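Local coordinates for single-stranded DNA-binding protein WHY3, chloroplastic (PDB 4KOQ) that binds single-stranded DNA as a homotetramer, keeping the plastid genome stable against illegitimate recombination and repressing transcription of the kinesin KP1 in the nucleus, at residues P138-K141 with A142-A145; F90-P93 with F94-K97. All coordinates share one frame; numbering follows the deposited sequence.

Overall arrangement
Both contacts are local, at strand ends of the same antiparallel sheet: contact 1 is a helix N-cap, contact 2 a beta turn. The sheet's outermost strands within the chain are 87-91 and 131-140. Contact 2 (90-97) leaves the first of these for a surface loop; contact 1 (138-145) leaves the last for the helix 141-158. They lie on opposite sides of the chain's centre, with their own centres 30 Å apart and nearest atoms about 16 Å apart. Contact 1 meets K17, part of the 17-22 region probably required for binding single-stranded DNA, and also the second subunit. In contact 2, H91 helps bind a phosphate ion, probably from the crystallisation liquor; no other protein chain touches it.

Contact 1: residues P138-K141 with A142-A145; sequences PITK and AEFA
T140 and E143 exchange side-chain-to-backbone bonds in a local N-terminal cap, where the strand 131-140 runs directly into the helix 141-158. T140 holds the N-cap position. Its OG1 sits between its own backbone N and carbonyl carbon (chi1 66°), which turns it toward the helix, and E143 N donates to it at 3.1 Å. In return the glutamate chain, extended beyond CG, runs back past the threonine hydroxyl until its OE1 accepts from T140 N at 2.9 Å, with an N-H...O angle of 168°. That N-H meets the anti side of the carboxylate oxygen, 27° out of the carboxylate plane. Behind this exchange the regular helix bonds begin: F144 N to T140 O at 2.8 Å, then A145 N to K141 O at 2.9 Å. On the buried side I139 CG2 lies at the edge of the F144 ring, near its plane, and packs on F144 CB at 4.0 Å, while both side chains rest on F120 of the strand 117-126. E143 OE1 also forms a salt bridge with K17, a pairing that would probably help keep the glutamate charged. The extended K141 chain reaches E85 of the second subunit in another salt bridge. Reciprocal side-chain-to-backbone bonds from residues three apart make this a capping box, here at a strand-to-helix junction of the Whirly fold.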
loop_
_atom_site.group_PDB
_atom_site.type_symbol
_atom_site.label_atom_id
_atom_site.label_comp_id
_atom_site.label_asym_id
_atom_site.label_seq_id
_atom_site.Cartn_x
_atom_site.Cartn_y
_atom_site.Cartn_z
ATOM N N PRO A 138 22.140 14.722 -3.251
ATOM C CA PRO A 138 22.186 13.260 -3.231
ATOM C C PRO A 138 21.196 12.674 -2.222
ATOM O O PRO A 138 21.001 13.221 -1.127
ATOM C CB PRO A 138 23.614 12.966 -2.768
ATOM C CG PRO A 138 23.958 14.127 -1.925
ATOM C CD PRO A 138 23.222 15.320 -2.463
ATOM N N ILE A 139 20.573 11.582 -2.624
ATOM C CA ILE A 139 19.508 10.925 -1.858
ATOM C C ILE A 139 19.990 9.485 -1.695
ATOM O O ILE A 139 20.246 8.815 -2.700
ATOM C CB ILE A 139 18.176 10.976 -2.701
ATOM C CG1 ILE A 139 17.795 12.431 -3.074
ATOM C CG2 ILE A 139 16.991 10.345 -2.011
ATOM C CD1 ILE A 139 17.561 13.315 -1.859
ATOM N N THR A 140 20.119 9.003 -0.470
ATOM C CA THR A 140 20.525 7.606 -0.246
ATOM C C THR A 140 19.457 6.648 -0.682
ATOM O O THR A 140 18.284 7.018 -0.808
ATOM C CB THR A 140 20.863 7.296 1.233
ATOM O OG1 THR A 140 19.686 7.408 2.048
ATOM C CG2 THR A 140 21.983 8.232 1.779
ATOM N N LYS A 141 19.824 5.371 -0.847
ATOM C CA LYS A 141 18.845 4.332 -1.174
ATOM C C LYS A 141 17.712 4.300 -0.122
ATOM O O LYS A 141 16.542 4.127 -0.485
ATOM C CB LYS A 141 19.546 2.953 -1.267
ATOM C CG LYS A 141 18.647 1.782 -1.558
ATOM C CD LYS A 141 19.487 0.503 -1.598
ATOM C CE LYS A 141 18.665 -0.738 -1.837
ATOM N NZ LYS A 141 19.489 -1.961 -1.523
ATOM N N ALA A 142 18.067 4.458 1.153
ATOM C CA ALA A 142 17.090 4.453 2.251
ATOM C C ALA A 142 16.148 5.643 2.180
ATOM O O ALA A 142 14.945 5.519 2.359
ATOM C CB ALA A 142 17.800 4.459 3.562
ATOM N N GLU A 143 16.695 6.813 1.879
ATOM C CA GLU A 143 15.865 8.014 1.734
ATOM C C GLU A 143 14.968 7.895 0.509
ATOM O O GLU A 143 13.796 8.283 0.532
ATOM C CB GLU A 143 16.755 9.282 1.644
ATOM C CG GLU A 143 17.420 9.653 2.944
ATOM C CD GLU A 143 18.658 10.545 2.795
ATOM O OE1 GLU A 143 19.240 10.661 1.688
ATOM O OE2 GLU A 143 19.034 11.145 3.813
ATOM N N PHE A 144 15.490 7.337 -0.565
ATOM C CA PHE A 144 14.691 7.163 -1.763
ATOM C C PHE A 144 13.570 6.159 -1.497
ATOM O O PHE A 144 12.455 6.300 -2.008
ATOM C CB PHE A 144 15.560 6.781 -2.974
ATOM C CG PHE A 144 14.842 6.893 -4.283
ATOM C CD1 PHE A 144 14.527 8.144 -4.795
ATOM C CD2 PHE A 144 14.504 5.780 -5.005
ATOM C CE1 PHE A 144 13.816 8.260 -6.015
ATOM C CE2 PHE A 144 13.814 5.892 -6.232
ATOM C CZ PHE A 144 13.485 7.142 -6.718
ATOM N N ALA A 145 13.835 5.131 -0.689
ATOM C CA ALA A 145 12.789 4.161 -0.346
ATOM C C ALA A 145 11.608 4.789 0.423
ATOM O O ALA A 145 10.441 4.380 0.238
ATOM C CB ALA A 145 13.384 2.957 0.495
#

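Contact 2: residues F90-P93 with F94-K97; sequences FHDP and FKGK. With PO4 (phosphate ion), chain B.
D92 OD1 accepts from F94 N at 2.8 Å, the N-H coming from above the carboxylate plane. CG anti to the D92 backbone N (chi1 179°) carries OD1 forward to the F94 N-H. D92 O takes K95 N in a longer bond of 3.3 Å, its donor well above the carbonyl plane, and this closes the turn. The aliphatic start of K95 folds against the aspartate, CG touching D92 CB at 3.5 Å; the chain beyond is bent at each torsion, and NZ ends 6.3 Å from D92 OD2, with no contact between the charges. P93 CB lies over one face of the F94 ring, offset toward the rim, and both side chains pack on V103 of the strand 103-111. Next outward, D92 OD2 accepts from G101 N, which ties the turn to the far part of the same loop. Just upstream, H91 ND1 donates almost straight to phosphate O3, an in-plane approach at the ring edge and a very short bond, 2.5 Å as modelled. E74, hydrogen-bonded to H91 NE2, and F68, stacked on the ring, help hold the imidazole; S69 and K105 also bind the phosphate. The centre of 90-97 is a type I beta turn, D92 to K95, with proline in the second position and an aspartate accepting from the N-H two residues on, which makes it an Asx turn as well, where the strand 87-91 gives way to the surface loop before the strand 103-111.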
loop_
_atom_site.group_PDB
_atom_site.type_symbol
_atom_site.label_atom_id
_atom_site.label_comp_id
_atom_site.label_asym_id
_atom_site.label_seq_id
_atom_site.Cartn_x
_atom_site.Cartn_y
_atom_site.Cartn_z
ATOM N N PHE A 90 10.876 18.184 -18.152
ATOM C CA PHE A 90 11.015 19.550 -18.602
ATOM C C PHE A 90 9.699 20.308 -18.465
ATOM O O PHE A 90 8.679 19.876 -18.998
ATOM C CB PHE A 90 11.391 19.571 -20.089
ATOM C CG PHE A 90 12.626 18.786 -20.412
ATOM C CD1 PHE A 90 12.577 17.404 -20.518
ATOM C CD2 PHE A 90 13.833 19.416 -20.601
ATOM C CE1 PHE A 90 13.720 16.670 -20.807
ATOM C CE2 PHE A 90 14.984 18.683 -20.910
ATOM C CZ PHE A 90 14.923 17.320 -21.000
ATOM N N HIS A 91 9.741 21.437 -17.778
ATOM C CA HIS A 91 8.575 22.260 -17.559
ATOM C C HIS A 91 8.843 23.692 -17.991
ATOM O O HIS A 91 9.868 24.272 -17.638
ATOM C CB HIS A 91 8.197 22.315 -16.090
ATOM C CG HIS A 91 7.581 21.041 -15.559
ATOM N ND1 HIS A 91 7.117 20.936 -14.264
ATOM C CD2 HIS A 91 7.414 19.815 -16.119
ATOM C CE1 HIS A 91 6.657 19.711 -14.057
ATOM N NE2 HIS A 91 6.822 19.009 -15.163
ATOM N N ASP A 92 7.867 24.265 -18.694
ATOM C CA ASP A 92 7.815 25.698 -18.949
ATOM C C ASP A 92 6.749 26.308 -18.052
ATOM O O ASP A 92 5.568 26.056 -18.246
ATOM C CB ASP A 92 7.460 25.959 -20.411
ATOM C CG ASP A 92 7.367 27.450 -20.738
ATOM O OD1 ASP A 92 7.307 28.281 -19.807
ATOM O OD2 ASP A 92 7.343 27.783 -21.941
ATOM N N PRO A 93 7.161 27.112 -17.066
ATOM C CA PRO A 93 6.263 27.670 -16.043
ATOM C C PRO A 93 5.319 28.737 -16.592
ATOM O O PRO A 93 4.368 29.120 -15.915
ATOM C CB PRO A 93 7.206 28.331 -15.047
ATOM C CG PRO A 93 8.567 28.011 -15.468
ATOM C CD PRO A 93 8.555 27.518 -16.854
ATOM N N PHE A 94 5.592 29.222 -17.798
ATOM C CA PHE A 94 4.768 30.265 -18.387
ATOM C C PHE A 94 4.196 29.771 -19.698
ATOM O O PHE A 94 3.949 30.568 -20.600
ATOM C CB PHE A 94 5.583 31.546 -18.622
ATOM C CG PHE A 94 6.300 32.054 -17.407
ATOM C CD1 PHE A 94 5.605 32.664 -16.375
ATOM C CD2 PHE A 94 7.675 31.938 -17.302
ATOM C CE1 PHE A 94 6.273 33.137 -15.249
ATOM C CE2 PHE A 94 8.355 32.401 -16.182
ATOM C CZ PHE A 94 7.655 33.006 -15.157
ATOM N N LYS A 95 3.989 28.461 -19.821
ATOM C CA LYS A 95 3.323 27.944 -21.015
ATOM C C LYS A 95 1.970 28.614 -21.114
ATOM O O LYS A 95 1.285 28.786 -20.102
ATOM C CB LYS A 95 3.161 26.424 -20.980
ATOM C CG LYS A 95 4.244 25.690 -21.748
ATOM C CD LYS A 95 3.867 25.462 -23.196
ATOM C CE LYS A 95 2.823 24.360 -23.358
ATOM N NZ LYS A 95 3.348 23.004 -23.017
ATOM N N GLY A 96 1.606 29.007 -22.332
ATOM C CA GLY A 96 0.410 29.792 -22.561
ATOM C C GLY A 96 0.761 31.260 -22.500
ATOM O O GLY A 96 0.820 31.933 -23.525
ATOM N N LYS A 97 1.024 31.737 -21.287
ATOM C CA LYS A 97 1.354 33.138 -21.040
ATOM C C LYS A 97 2.464 33.707 -21.923
ATOM O O LYS A 97 3.344 32.984 -22.390
ATOM C CB LYS A 97 1.897 33.318 -19.618
ATOM C CG LYS A 97 0.850 33.172 -18.514
ATOM C CD LYS A 97 0.887 31.798 -17.860
ATOM C CE LYS A 97 0.105 31.774 -16.551
ATOM N NZ LYS A 97 0.411 30.551 -15.748
HETATM P P PO4 B . 6.823 24.100 -12.046
HETATM O O1 PO4 B . 7.676 24.588 -10.913
HETATM O O2 PO4 B . 7.047 24.943 -13.277
HETATM O O3 PO4 B . 7.121 22.688 -12.418
HETATM O O4 PO4 B . 5.373 24.152 -11.607
#